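PDB 4R12: nicastrin from Dictyostelium purpureum, which probably serves as the essential, putatively substrate-recruiting subunit of gamma-secretase, the complex that cleaves membrane proteins such as Notch receptors within the membrane. Local coordinates for residues P220-T224 / N483-S487; L244-I248 / V264-W268; I466-N470 / P499-K503; H506-S511 / S531-S535; Q514-T520 / G536-N542. All blocks are in the same frame, centred on the assembly; numbering follows the deposited sequence.

Interaction 1 of 5, residues P220-T224 / N483-S487; sequences PFDTT and NFYSS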
# COMPACT_ATOMS: atom_id res chain seq x y z
N PRO A 220 2.96 -7.21 2.17
CA PRO A 220 1.83 -6.34 1.82
C PRO A 220 2.33 -5.16 1.01
O PRO A 220 3.18 -4.42 1.51
CB PRO A 220 1.30 -5.90 3.19
CG PRO A 220 2.53 -5.86 4.06
CD PRO A 220 3.45 -6.96 3.54
N PHE A 221 1.89 -4.97 -0.23
CA PHE A 221 2.44 -3.85 -1.00
C PHE A 221 1.58 -2.59 -0.96
O PHE A 221 2.05 -1.51 -1.35
CB PHE A 221 2.75 -4.25 -2.46
CG PHE A 221 1.53 -4.40 -3.36
CD1 PHE A 221 1.07 -3.32 -4.12
CD2 PHE A 221 0.91 -5.63 -3.51
CE1 PHE A 221 -0.01 -3.47 -4.98
CE2 PHE A 221 -0.16 -5.79 -4.37
CZ PHE A 221 -0.63 -4.70 -5.11
N ASP A 222 0.34 -2.68 -0.49
CA ASP A 222 -0.49 -1.47 -0.44
C ASP A 222 -0.10 -0.60 0.76
O ASP A 222 0.52 -1.06 1.72
CB ASP A 222 -1.98 -1.82 -0.40
CG ASP A 222 -2.39 -2.56 0.86
OD1 ASP A 222 -1.74 -3.57 1.19
OD2 ASP A 222 -3.35 -2.12 1.53
N THR A 223 -0.45 0.68 0.66
CA THR A 223 -0.04 1.68 1.63
C THR A 223 -1.22 2.52 2.09
O THR A 223 -2.33 2.39 1.57
CB THR A 223 1.03 2.61 1.06
OG1 THR A 223 0.54 3.13 -0.18
CG2 THR A 223 2.35 1.86 0.82
N THR A 224 -0.97 3.41 3.05
CA THR A 224 -2.01 4.33 3.52
C THR A 224 -1.45 5.72 3.72
O THR A 224 -0.24 5.91 3.83
CB THR A 224 -2.65 3.88 4.84
OG1 THR A 224 -1.61 3.65 5.81
CG2 THR A 224 -3.47 2.63 4.65
N ASN A 483 2.12 5.97 -5.46
CA ASN A 483 1.13 5.84 -4.41
C ASN A 483 0.47 4.47 -4.47
O ASN A 483 -0.03 4.07 -5.51
CB ASN A 483 0.08 6.97 -4.49
CG ASN A 483 -0.66 7.01 -5.83
OD1 ASN A 483 -1.87 6.74 -5.88
ND2 ASN A 483 0.03 7.39 -6.90
N PHE A 484 0.50 3.75 -3.35
CA PHE A 484 0.11 2.34 -3.34
C PHE A 484 -1.15 2.07 -2.52
O PHE A 484 -1.44 0.93 -2.16
CB PHE A 484 1.29 1.49 -2.82
CG PHE A 484 2.51 1.57 -3.71
CD1 PHE A 484 2.62 0.74 -4.82
CD2 PHE A 484 3.52 2.48 -3.45
CE1 PHE A 484 3.73 0.81 -5.66
CE2 PHE A 484 4.63 2.56 -4.29
CZ PHE A 484 4.73 1.71 -5.40
N TYR A 485 -1.93 3.11 -2.25
CA TYR A 485 -3.25 2.89 -1.68
C TYR A 485 -4.02 2.00 -2.66
O TYR A 485 -3.97 2.21 -3.86
CB TYR A 485 -3.97 4.22 -1.44
CG TYR A 485 -5.46 4.07 -1.22
CD1 TYR A 485 -5.96 3.30 -0.18
CD2 TYR A 485 -6.37 4.73 -2.05
CE1 TYR A 485 -7.33 3.18 0.03
CE2 TYR A 485 -7.74 4.62 -1.85
CZ TYR A 485 -8.21 3.83 -0.81
OH TYR A 485 -9.56 3.71 -0.60
N SER A 486 -4.69 0.97 -2.14
CA SER A 486 -5.33 -0.03 -3.00
C SER A 486 -6.45 0.54 -3.88
O SER A 486 -6.74 -0.02 -4.94
CB SER A 486 -5.91 -1.17 -2.14
OG SER A 486 -6.99 -0.69 -1.36
N SER A 487 -7.06 1.63 -3.43
CA SER A 487 -8.26 2.17 -4.08
C SER A 487 -9.38 1.12 -4.05
O SER A 487 -9.43 0.29 -3.12
CB SER A 487 -7.95 2.64 -5.52
OG SER A 487 -9.06 3.26 -6.13
O HOH W 1 -4.07 0.50 0.90
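Thr-223 and Phe-484 join two loops in a buried, largely backbone-mediated contact near the centre of the chain. One loop follows strand 214-220 of the nicastrin large lobe; the other runs between helix 452-463 and strand 495-496. A direct hydrogen bond runs from Thr-223 N to Phe-484 O, at 3.0 Å. The donor stands above the carbonyl plane, 72° out of it, and so misses the lone pairs. Asp-222 CA approaches the same oxygen, Phe-484 O, at 3.1 Å, while Tyr-485 CA makes a CA-H...O contact of 3.4 Å with Thr-223 O. Thr-223 OG1, set between its backbone N and carbonyl carbon (chi1 52°), comes within 3.2 Å of Phe-484 CB and is hydrogen-bonded to Ser-231 O. Phe-484 CD1 comes to the edge of the Phe-221 ring, 4.4 Å from its CD1, and the Phe-484 ring packs edge-to-face with Phe-462. One water donates to Asp-222 OD2 at 2.8 Å and to Thr-223 O at 2.7 Å, and accepts from Ser-486 N. Asp-222 also accepts from the backbone N atoms of Glu-271 and Arg-272. The chemistry thus implies that the buried Asp-222 carboxylate is satisfied by backbone N-H groups and a bridging water, with no charge pair across the two segments.

Interaction 2 of 5, residues L244-I248 / V264-W268; sequences LLSVI and VFAFW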
# COMPACT_ATOMS: atom_id res chain seq x y z
N LEU A 244 11.88 -7.09 -2.56
CA LEU A 244 11.47 -8.42 -3.03
C LEU A 244 11.50 -8.54 -4.56
O LEU A 244 11.92 -9.57 -5.09
CB LEU A 244 10.09 -8.78 -2.50
CG LEU A 244 9.71 -10.24 -2.75
CD1 LEU A 244 10.81 -11.17 -2.20
CD2 LEU A 244 8.36 -10.55 -2.09
N LEU A 245 11.08 -7.49 -5.27
CA LEU A 245 11.23 -7.52 -6.72
C LEU A 245 12.71 -7.63 -7.12
O LEU A 245 13.04 -8.32 -8.09
CB LEU A 245 10.58 -6.29 -7.39
CG LEU A 245 9.05 -6.29 -7.35
CD1 LEU A 245 8.49 -4.91 -7.72
CD2 LEU A 245 8.48 -7.35 -8.30
N SER A 246 13.59 -6.96 -6.38
CA SER A 246 15.02 -6.98 -6.70
C SER A 246 15.65 -8.34 -6.34
O SER A 246 16.55 -8.83 -7.03
CB SER A 246 15.75 -5.83 -6.00
OG SER A 246 15.20 -4.58 -6.39
N VAL A 247 15.15 -8.95 -5.27
CA VAL A 247 15.50 -10.32 -4.93
C VAL A 247 15.11 -11.28 -6.06
O VAL A 247 15.89 -12.13 -6.48
CB VAL A 247 14.80 -10.76 -3.61
CG1 VAL A 247 14.78 -12.28 -3.47
CG2 VAL A 247 15.49 -10.11 -2.40
N ILE A 248 13.88 -11.13 -6.55
CA ILE A 248 13.36 -11.97 -7.64
C ILE A 248 14.19 -11.75 -8.91
O ILE A 248 14.62 -12.71 -9.57
CB ILE A 248 11.86 -11.66 -7.88
CG1 ILE A 248 11.05 -12.13 -6.67
CG2 ILE A 248 11.35 -12.35 -9.13
CD1 ILE A 248 9.63 -11.65 -6.63
N VAL A 264 7.22 -19.60 -3.96
CA VAL A 264 6.15 -18.73 -4.44
C VAL A 264 6.31 -17.35 -3.81
O VAL A 264 6.43 -17.22 -2.60
CB VAL A 264 4.76 -19.30 -4.10
CG1 VAL A 264 3.67 -18.25 -4.36
CG2 VAL A 264 4.48 -20.55 -4.91
N PHE A 265 6.34 -16.32 -4.65
CA PHE A 265 6.43 -14.95 -4.17
C PHE A 265 5.04 -14.35 -4.22
O PHE A 265 4.35 -14.46 -5.24
CB PHE A 265 7.40 -14.12 -5.04
CG PHE A 265 8.76 -14.76 -5.19
CD1 PHE A 265 9.75 -14.55 -4.23
CD2 PHE A 265 9.05 -15.56 -6.28
CE1 PHE A 265 11.00 -15.13 -4.36
CE2 PHE A 265 10.30 -16.14 -6.42
CZ PHE A 265 11.27 -15.92 -5.46
N ALA A 266 4.61 -13.71 -3.13
CA ALA A 266 3.27 -13.11 -3.15
C ALA A 266 3.28 -11.65 -2.72
O ALA A 266 3.88 -11.29 -1.69
CB ALA A 266 2.29 -13.93 -2.26
N PHE A 267 2.63 -10.81 -3.52
CA PHE A 267 2.47 -9.39 -3.22
C PHE A 267 1.00 -9.12 -2.91
O PHE A 267 0.20 -9.03 -3.85
CB PHE A 267 2.93 -8.53 -4.41
CG PHE A 267 4.41 -8.63 -4.72
CD1 PHE A 267 4.94 -9.77 -5.32
CD2 PHE A 267 5.27 -7.59 -4.41
CE1 PHE A 267 6.30 -9.86 -5.60
CE2 PHE A 267 6.64 -7.67 -4.69
CZ PHE A 267 7.15 -8.80 -5.29
N TRP A 268 0.65 -9.02 -1.63
CA TRP A 268 -0.76 -8.93 -1.21
C TRP A 268 -1.25 -7.50 -1.31
O TRP A 268 -0.57 -6.58 -0.86
CB TRP A 268 -0.98 -9.43 0.23
CG TRP A 268 -0.53 -10.82 0.51
CD1 TRP A 268 0.35 -11.21 1.49
CD2 TRP A 268 -0.93 -12.02 -0.17
NE1 TRP A 268 0.52 -12.58 1.45
CE2 TRP A 268 -0.25 -13.09 0.44
CE3 TRP A 268 -1.80 -12.28 -1.24
CZ2 TRP A 268 -0.41 -14.41 0.02
CZ3 TRP A 268 -1.95 -13.60 -1.65
CH2 TRP A 268 -1.26 -14.64 -1.03
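Ile-248 carries CG1 anti to its carbonyl carbon (chi1 -68°), and with the chain extended beyond that bond CD1 reaches the base of the Phe-265 ring. Leu-244, whose CG lies anti to the backbone N, instead divides its two methyls, one to each of Phe-265 and Phe-267. The Ile-248 placement is nearly axial: CG1 sits 3.6 Å from the centroid of the Phe-265 ring and 9° off the ring normal, a CH-pi contact over the face. CD1 of Ile-248 follows at 3.5 Å from Phe-265 CG, the two side chains lying alongside with their ends pointing opposite ways. The same methyl, Ile-248 CD1, meets the edge of the Phe-267 ring in its plane, 3.9 Å from CE1.

The setting is the alpha/beta layering of the large lobe, whose family belongs to the zinc exopeptidase clan. Helix 234-252 lies against strand 262-268, a strand flanked by parallel 214-220 and antiparallel 192-203; the axes of the two short segments approach to 10.4 Å and run nearly antiparallel, at 156°. Leu-244 CD1 stands 4.1 Å from Phe-265 CD1, and its CD2 makes an off-centre CH-pi contact with the other ring, 3.8 Å from Phe-267 CZ. Leu-245 CD2 approaches Phe-267 CZ at 3.6 Å, slanting onto the end of the ring, while Leu-458 and Phe-462 of helix 452-463 pack against Leu-245. Leu-244 also touches Val-217 and Leu-219 of the neighbouring strand, and Phe-267 touches Phe-221.

Interaction 3 of 5, residues I466-N470 / P499-K503; sequences ITCFN and PYETK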
# COMPACT_ATOMS: atom_id res chain seq x y z
N ILE A 466 7.49 7.57 -10.13
CA ILE A 466 7.18 6.26 -10.68
C ILE A 466 7.17 6.29 -12.23
O ILE A 466 6.18 6.00 -12.89
CB ILE A 466 5.84 5.74 -10.08
CG1 ILE A 466 5.60 4.27 -10.45
CG2 ILE A 466 4.66 6.67 -10.42
CD1 ILE A 466 4.65 3.55 -9.53
N THR A 467 8.33 6.60 -12.79
CA THR A 467 8.47 6.74 -14.24
C THR A 467 9.20 5.56 -14.90
O THR A 467 9.43 5.57 -16.12
CB THR A 467 9.20 8.05 -14.55
OG1 THR A 467 10.46 8.06 -13.86
CG2 THR A 467 8.36 9.26 -14.08
N CYS A 468 9.56 4.55 -14.12
CA CYS A 468 10.37 3.44 -14.62
C CYS A 468 9.55 2.38 -15.35
O CYS A 468 8.35 2.23 -15.10
CB CYS A 468 11.14 2.77 -13.48
SG CYS A 468 10.09 1.81 -12.33
N PHE A 469 10.20 1.66 -16.26
CA PHE A 469 9.63 0.50 -16.96
C PHE A 469 8.31 0.77 -17.65
O PHE A 469 7.48 -0.13 -17.78
CB PHE A 469 9.47 -0.66 -15.98
CG PHE A 469 10.77 -1.15 -15.43
CD1 PHE A 469 11.78 -1.57 -16.29
CD2 PHE A 469 11.01 -1.14 -14.07
CE1 PHE A 469 13.00 -2.00 -15.80
CE2 PHE A 469 12.21 -1.58 -13.57
CZ PHE A 469 13.21 -2.01 -14.43
N ASN A 470 8.13 1.99 -18.12
CA ASN A 470 6.88 2.30 -18.78
C ASN A 470 6.78 1.55 -20.12
O ASN A 470 5.69 1.41 -20.66
CB ASN A 470 6.73 3.81 -18.99
CG ASN A 470 5.34 4.20 -19.44
OD1 ASN A 470 5.15 4.58 -20.58
ND2 ASN A 470 4.37 4.09 -18.53
N PRO A 499 -5.26 0.33 -10.15
CA PRO A 499 -4.44 1.51 -10.44
C PRO A 499 -3.15 1.14 -11.15
O PRO A 499 -2.77 -0.03 -11.20
CB PRO A 499 -4.15 2.10 -9.05
CG PRO A 499 -5.04 1.33 -8.07
CD PRO A 499 -5.31 0.01 -8.71
N TYR A 500 -2.47 2.16 -11.66
CA TYR A 500 -1.23 1.99 -12.41
C TYR A 500 -0.22 1.17 -11.64
O TYR A 500 0.42 0.28 -12.19
CB TYR A 500 -0.64 3.37 -12.74
CG TYR A 500 0.63 3.30 -13.57
CD1 TYR A 500 0.57 3.20 -14.95
CD2 TYR A 500 1.88 3.35 -12.97
CE1 TYR A 500 1.73 3.14 -15.73
CE2 TYR A 500 3.05 3.30 -13.73
CZ TYR A 500 2.97 3.19 -15.11
OH TYR A 500 4.12 3.14 -15.87
N GLU A 501 -0.09 1.47 -10.35
CA GLU A 501 0.89 0.82 -9.49
C GLU A 501 0.73 -0.71 -9.45
O GLU A 501 1.73 -1.42 -9.50
CB GLU A 501 0.81 1.38 -8.07
CG GLU A 501 1.59 2.67 -7.87
CD GLU A 501 0.90 3.90 -8.44
OE1 GLU A 501 1.56 4.97 -8.49
OE2 GLU A 501 -0.29 3.82 -8.81
N THR A 502 -0.51 -1.20 -9.35
CA THR A 502 -0.76 -2.63 -9.38
C THR A 502 -0.45 -3.25 -10.75
O THR A 502 0.18 -4.30 -10.83
CB THR A 502 -2.23 -2.96 -9.01
OG1 THR A 502 -2.45 -2.60 -7.64
CG2 THR A 502 -2.52 -4.44 -9.15
N LYS A 503 -0.90 -2.61 -11.81
CA LYS A 503 -0.60 -3.10 -13.16
C LYS A 503 0.90 -3.15 -13.42
O LYS A 503 1.41 -4.12 -14.00
CB LYS A 503 -1.29 -2.22 -14.19
CG LYS A 503 -2.80 -2.23 -14.10
CD LYS A 503 -3.42 -1.33 -15.17
CE LYS A 503 -4.88 -1.69 -15.38
NZ LYS A 503 -5.81 -0.59 -15.03
O HOH W 2 6.18 4.08 -14.92
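Asn-470 and Tyr-500 approach at about a right angle, with the amide and ring planes 23° apart, and the amide comes to the edge of the ring near its plane. In this pose Asn-470 ND2 donates to Tyr-500 OH at 2.8 Å, with an N-H...O angle of 154° and the oxygen lying in the amide plane. The second partner of that ND2 is Thr-475 O. Tyr-500, its CG anti to the backbone N (chi1 -178°), extends from the helix toward the loop, where its hydroxyl donates to a water. That water in turn donates to Ile-466 O at 2.8 Å and to Cys-468 O at 2.9 Å, so one phenol reaches three loop residues, Asn-470 directly and two through the water. A phenylalanine in place of Tyr-500 would probably leave both the Asn-470 amide and the bridging water without a mate on the helix. Ile-466 slants across Glu-501, its CD1 lying 3.6 Å from Glu-501 CG, and its CG1 stands 4.3 Å from Tyr-500 CE2. The bend of Glu-501 at chi2 turns OE1 back to accept from Asn-483 N. The arrangement is that of a disulfide-anchored loop, tied by Cys-468 to Cys-461 of helix 452-463, docked on the first turn of helix 500-512 just after its N-cap, Pro-499.

Interaction 4 of 5, residues H506-S511 / S531-S535; sequences HRLLYS and SLCYS. With CA (calcium ion), chain G.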
# COMPACT_ATOMS: atom_id res chain seq x y z
N HIS A 506 2.42 -6.02 -11.48
CA HIS A 506 2.03 -7.24 -12.19
C HIS A 506 2.88 -7.47 -13.46
O HIS A 506 3.46 -8.53 -13.65
CB HIS A 506 0.54 -7.17 -12.56
CG HIS A 506 0.07 -8.32 -13.39
ND1 HIS A 506 -0.84 -8.16 -14.41
CD2 HIS A 506 0.35 -9.65 -13.34
CE1 HIS A 506 -1.09 -9.34 -14.96
NE2 HIS A 506 -0.38 -10.26 -14.33
N ARG A 507 2.94 -6.48 -14.33
CA ARG A 507 3.64 -6.65 -15.61
C ARG A 507 5.15 -6.82 -15.41
O ARG A 507 5.81 -7.57 -16.15
CB ARG A 507 3.36 -5.49 -16.54
CG ARG A 507 1.89 -5.26 -16.90
CD ARG A 507 1.46 -6.00 -18.15
NE ARG A 507 2.22 -5.60 -19.34
CZ ARG A 507 2.11 -6.20 -20.52
NH1 ARG A 507 1.29 -7.24 -20.65
NH2 ARG A 507 2.83 -5.79 -21.56
N LEU A 508 5.70 -6.13 -14.42
CA LEU A 508 7.13 -6.25 -14.12
C LEU A 508 7.46 -7.63 -13.53
O LEU A 508 8.40 -8.28 -13.98
CB LEU A 508 7.57 -5.12 -13.17
CG LEU A 508 9.03 -5.13 -12.74
CD1 LEU A 508 9.96 -4.96 -13.97
CD2 LEU A 508 9.30 -4.05 -11.68
N LEU A 509 6.68 -8.07 -12.55
CA LEU A 509 6.89 -9.38 -11.92
C LEU A 509 6.72 -10.50 -12.96
O LEU A 509 7.52 -11.44 -13.00
CB LEU A 509 5.90 -9.61 -10.77
CG LEU A 509 5.97 -10.93 -9.99
CD1 LEU A 509 7.36 -11.14 -9.42
CD2 LEU A 509 4.94 -10.97 -8.87
N TYR A 510 5.67 -10.39 -13.76
CA TYR A 510 5.42 -11.35 -14.84
C TYR A 510 6.65 -11.45 -15.75
O TYR A 510 7.11 -12.55 -16.08
CB TYR A 510 4.18 -10.93 -15.64
CG TYR A 510 3.68 -11.95 -16.64
CD1 TYR A 510 4.30 -12.12 -17.88
CD2 TYR A 510 2.57 -12.76 -16.35
CE1 TYR A 510 3.84 -13.07 -18.79
CE2 TYR A 510 2.11 -13.70 -17.26
CZ TYR A 510 2.74 -13.85 -18.48
OH TYR A 510 2.29 -14.79 -19.38
N SER A 511 7.18 -10.31 -16.15
CA SER A 511 8.32 -10.28 -17.06
C SER A 511 9.60 -10.86 -16.43
O SER A 511 10.30 -11.64 -17.08
CB SER A 511 8.58 -8.84 -17.52
OG SER A 511 9.73 -8.79 -18.35
N SER A 531 -0.61 -16.55 -22.54
CA SER A 531 0.55 -15.69 -22.34
C SER A 531 0.12 -14.24 -22.51
O SER A 531 -1.04 -13.95 -22.79
CB SER A 531 1.67 -16.07 -23.31
OG SER A 531 1.19 -16.30 -24.63
N LEU A 532 1.06 -13.32 -22.29
CA LEU A 532 0.76 -11.90 -22.38
C LEU A 532 1.62 -11.27 -23.47
O LEU A 532 2.69 -11.78 -23.79
CB LEU A 532 1.01 -11.19 -21.04
CG LEU A 532 0.17 -11.66 -19.85
CD1 LEU A 532 0.50 -10.82 -18.60
CD2 LEU A 532 -1.33 -11.63 -20.18
N CYS A 533 1.15 -10.17 -24.02
CA CYS A 533 1.89 -9.48 -25.06
C CYS A 533 2.78 -8.36 -24.51
O CYS A 533 2.32 -7.45 -23.81
CB CYS A 533 0.94 -8.93 -26.11
SG CYS A 533 1.81 -8.18 -27.50
N TYR A 534 4.07 -8.45 -24.82
CA TYR A 534 5.03 -7.40 -24.51
C TYR A 534 5.73 -6.97 -25.79
O TYR A 534 6.63 -7.67 -26.26
CB TYR A 534 6.09 -7.88 -23.51
CG TYR A 534 5.61 -8.10 -22.09
CD1 TYR A 534 4.85 -9.21 -21.76
CD2 TYR A 534 5.97 -7.21 -21.08
CE1 TYR A 534 4.44 -9.42 -20.45
CE2 TYR A 534 5.57 -7.42 -19.78
CZ TYR A 534 4.81 -8.53 -19.47
OH TYR A 534 4.42 -8.72 -18.17
N SER A 535 5.31 -5.84 -26.36
CA SER A 535 6.02 -5.25 -27.50
C SER A 535 6.27 -6.25 -28.63
O SER A 535 7.40 -6.38 -29.11
CB SER A 535 7.36 -4.66 -27.04
OG SER A 535 7.18 -3.67 -26.05
CA CA G . -3.39 -13.95 -23.67
O HOH W 3 -3.62 -15.51 -21.74
O HOH W 4 -5.39 -14.97 -24.85
O HOH W 5 -4.60 -12.62 -22.19
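Arg-507 lays its guanidinium flat over the Tyr-534 ring, centres 3.8 Å apart and planes at 9°, in a cation-pi stack. The contact docks helix 500-512 on the edge strand of a small three-stranded antiparallel sheet, in a disulfide-bonded, calcium-binding part of the chain; the short helix and strand axes cross at nearly a right angle. Bends at chi2 and chi3 fold the arginine back over the ring and direct its end to the strand backbone. There NH2 of Arg-507 donates to Cys-533 O at 2.8 Å, with an N-H...O angle of 164° and the oxygen in the guanidinium plane. NH1 adds a weak bond to the same carbonyl, while NE goes to Leu-472 O. Stack and bonds together fix both the tilt and the rotation of the group.

From the other direction Tyr-534 OH donates to Arg-507 O at 2.7 Å, in the carbonyl plane and on a lone pair; this oxygen also accepts the helical bond from Ser-511 N. Tyr-510 offers a face to Leu-532, whose CD1 sits 3.6 Å from the ring centroid. The Tyr-510 hydroxyl bonds to Val-539 O of the central strand. The Tyr-510 and Tyr-534 rings barely overlap, their centroids 6.0 Å apart. At the start of the strand segment Ser-531 O binds the calcium at 2.5 Å, alongside the carbonyl oxygens of Asp-525 and Cys-528 and three waters.

Interaction 5 of 5, residues Q514-T520 / G536-N542; sequences QYNSTLT and GQCVSSN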
# COMPACT_ATOMS: atom_id res chain seq x y z
N GLN A 514 9.61 -14.67 -16.31
CA GLN A 514 9.23 -15.39 -17.53
C GLN A 514 10.10 -16.63 -17.77
O GLN A 514 11.27 -16.65 -17.40
CB GLN A 514 9.31 -14.46 -18.75
CG GLN A 514 10.73 -14.08 -19.14
CD GLN A 514 10.77 -13.07 -20.27
OE1 GLN A 514 10.94 -13.43 -21.43
NE2 GLN A 514 10.63 -11.79 -19.92
N TYR A 515 9.51 -17.66 -18.37
CA TYR A 515 10.30 -18.82 -18.81
C TYR A 515 10.33 -18.95 -20.34
O TYR A 515 11.12 -19.73 -20.87
CB TYR A 515 9.77 -20.12 -18.17
CG TYR A 515 8.29 -20.37 -18.34
CD1 TYR A 515 7.80 -21.05 -19.45
CD2 TYR A 515 7.38 -19.97 -17.37
CE1 TYR A 515 6.45 -21.30 -19.60
CE2 TYR A 515 6.03 -20.21 -17.51
CZ TYR A 515 5.57 -20.88 -18.63
OH TYR A 515 4.24 -21.13 -18.78
N ASN A 516 9.50 -18.20 -21.05
CA ASN A 516 9.52 -18.24 -22.51
C ASN A 516 9.02 -16.93 -23.11
O ASN A 516 8.24 -16.19 -22.49
CB ASN A 516 8.68 -19.42 -23.03
CG ASN A 516 8.94 -19.75 -24.51
OD1 ASN A 516 10.05 -19.55 -25.02
ND2 ASN A 516 7.92 -20.25 -25.20
N SER A 517 9.50 -16.63 -24.31
CA SER A 517 9.11 -15.44 -25.04
C SER A 517 9.29 -15.69 -26.53
O SER A 517 10.36 -16.10 -26.96
CB SER A 517 9.95 -14.23 -24.61
OG SER A 517 9.55 -13.07 -25.32
N THR A 518 8.25 -15.42 -27.30
CA THR A 518 8.24 -15.75 -28.72
C THR A 518 7.82 -14.55 -29.54
O THR A 518 6.85 -13.88 -29.20
CB THR A 518 7.29 -16.92 -29.01
OG1 THR A 518 7.69 -18.05 -28.23
CG2 THR A 518 7.31 -17.28 -30.50
N LEU A 519 8.56 -14.27 -30.61
CA LEU A 519 8.22 -13.17 -31.52
C LEU A 519 6.98 -13.51 -32.33
O LEU A 519 7.00 -14.44 -33.12
CB LEU A 519 9.39 -12.87 -32.46
CG LEU A 519 9.15 -11.89 -33.61
CD1 LEU A 519 8.72 -10.52 -33.07
CD2 LEU A 519 10.41 -11.76 -34.45
N THR A 520 5.90 -12.74 -32.13
CA THR A 520 4.62 -13.04 -32.79
C THR A 520 4.00 -11.81 -33.45
O THR A 520 3.03 -11.91 -34.19
CB THR A 520 3.60 -13.60 -31.79
OG1 THR A 520 3.25 -12.57 -30.85
CG2 THR A 520 4.18 -14.78 -31.02
N GLY A 536 5.23 -6.99 -29.02
CA GLY A 536 5.34 -7.96 -30.10
C GLY A 536 5.83 -9.35 -29.71
O GLY A 536 5.93 -10.23 -30.57
N GLN A 537 6.16 -9.54 -28.44
CA GLN A 537 6.49 -10.86 -27.93
C GLN A 537 5.33 -11.43 -27.13
O GLN A 537 4.73 -10.72 -26.32
CB GLN A 537 7.73 -10.81 -27.03
CG GLN A 537 8.96 -10.18 -27.67
CD GLN A 537 9.69 -11.14 -28.59
OE1 GLN A 537 9.95 -10.81 -29.74
NE2 GLN A 537 10.02 -12.33 -28.09
N CYS A 538 5.02 -12.71 -27.35
CA CYS A 538 4.17 -13.46 -26.42
C CYS A 538 5.05 -14.04 -25.33
O CYS A 538 5.95 -14.84 -25.60
CB CYS A 538 3.38 -14.56 -27.14
SG CYS A 538 2.02 -13.88 -28.13
N VAL A 539 4.81 -13.60 -24.09
CA VAL A 539 5.69 -13.95 -22.98
C VAL A 539 4.95 -14.87 -22.01
O VAL A 539 3.81 -14.62 -21.64
CB VAL A 539 6.19 -12.69 -22.24
CG1 VAL A 539 7.12 -13.05 -21.09
CG2 VAL A 539 6.88 -11.74 -23.22
N SER A 540 5.62 -15.94 -21.61
CA SER A 540 5.01 -16.92 -20.73
C SER A 540 5.63 -16.83 -19.34
O SER A 540 6.84 -16.83 -19.20
CB SER A 540 5.18 -18.33 -21.30
OG SER A 540 4.52 -18.44 -22.55
N SER A 541 4.78 -16.74 -18.33
CA SER A 541 5.21 -16.67 -16.93
C SER A 541 4.13 -17.21 -16.01
O SER A 541 2.95 -16.95 -16.23
CB SER A 541 5.55 -15.23 -16.54
OG SER A 541 5.95 -15.13 -15.18
N ASN A 542 4.55 -17.93 -14.97
CA ASN A 542 3.64 -18.45 -13.95
C ASN A 542 3.34 -17.38 -12.90
O ASN A 542 3.63 -17.54 -11.71
CB ASN A 542 4.25 -19.70 -13.30
CG ASN A 542 3.22 -20.56 -12.60
OD1 ASN A 542 2.02 -20.37 -12.77
ND2 ASN A 542 3.69 -21.52 -11.82
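The Tyr-515 ring carries Ser-540 CB over one face, 4.0 Å from its centroid, and has Asn-542 N at its edge, 3.7 Å from CE2. Tyr-515 belongs to a classic beta bulge, in which it and Asn-516 both face Ser-540 on the antiparallel partner strand. Across the bulge Tyr-515 N donates to Ser-540 O at 2.9 Å, and Ser-540 N to Asn-516 O. Beyond it the pairing is regular: Thr-518 and Cys-538 form a hydrogen-bonded pair with both bonds made, and Thr-520 N donates to Gly-536 O. A second flat group in the contact is the Gln-537 amide, swung round by its bend at chi2 (-80°). NE2 of Gln-537 donates to Ser-517 OG at 2.9 Å, almost straight at 173°, with the hydroxyl in the amide plane. Gln-537 OE1 lies against Leu-519, the partner of Gln-537 in a non-hydrogen-bonded pair, 3.4 Å from Leu-519 CA. With an alanine in place of Gln-537, the Ser-517 hydroxyl would probably lose this donor and a gap would open beside Leu-519. The face bearing Thr-518 also bears Cys-538, which is disulfide-bonded to Cys-528. Beside it Thr-520 OG1, hydrogen-bonded to Cys-522 N, stands 3.3 Å from Cys-538 SG.

In the fold
Helix 500-512 connects most of the set. Its first turn serves interaction 3, and Glu-501 CG there packs 3.6 Å from Phe-484 CE1 of interaction 1. Farther along it, Leu-509 CD1 packs 3.6 Å from Ile-248 CD1, joining interactions 2 and 4. Interactions 1 and 2 meet where Phe-221 N comes 3.0 Å from Trp-268 O. Interactions 4 and 5, with centres about 8 Å apart, share the small antiparallel sheet, and Leu-532 O to Val-539 N is 2.8 Å. The calcium is bound at interaction 4; the Cys-538 side chain of interaction 5 is about 7 Å from it. Interactions 1 and 5 are farthest apart, about 29 Å between centres.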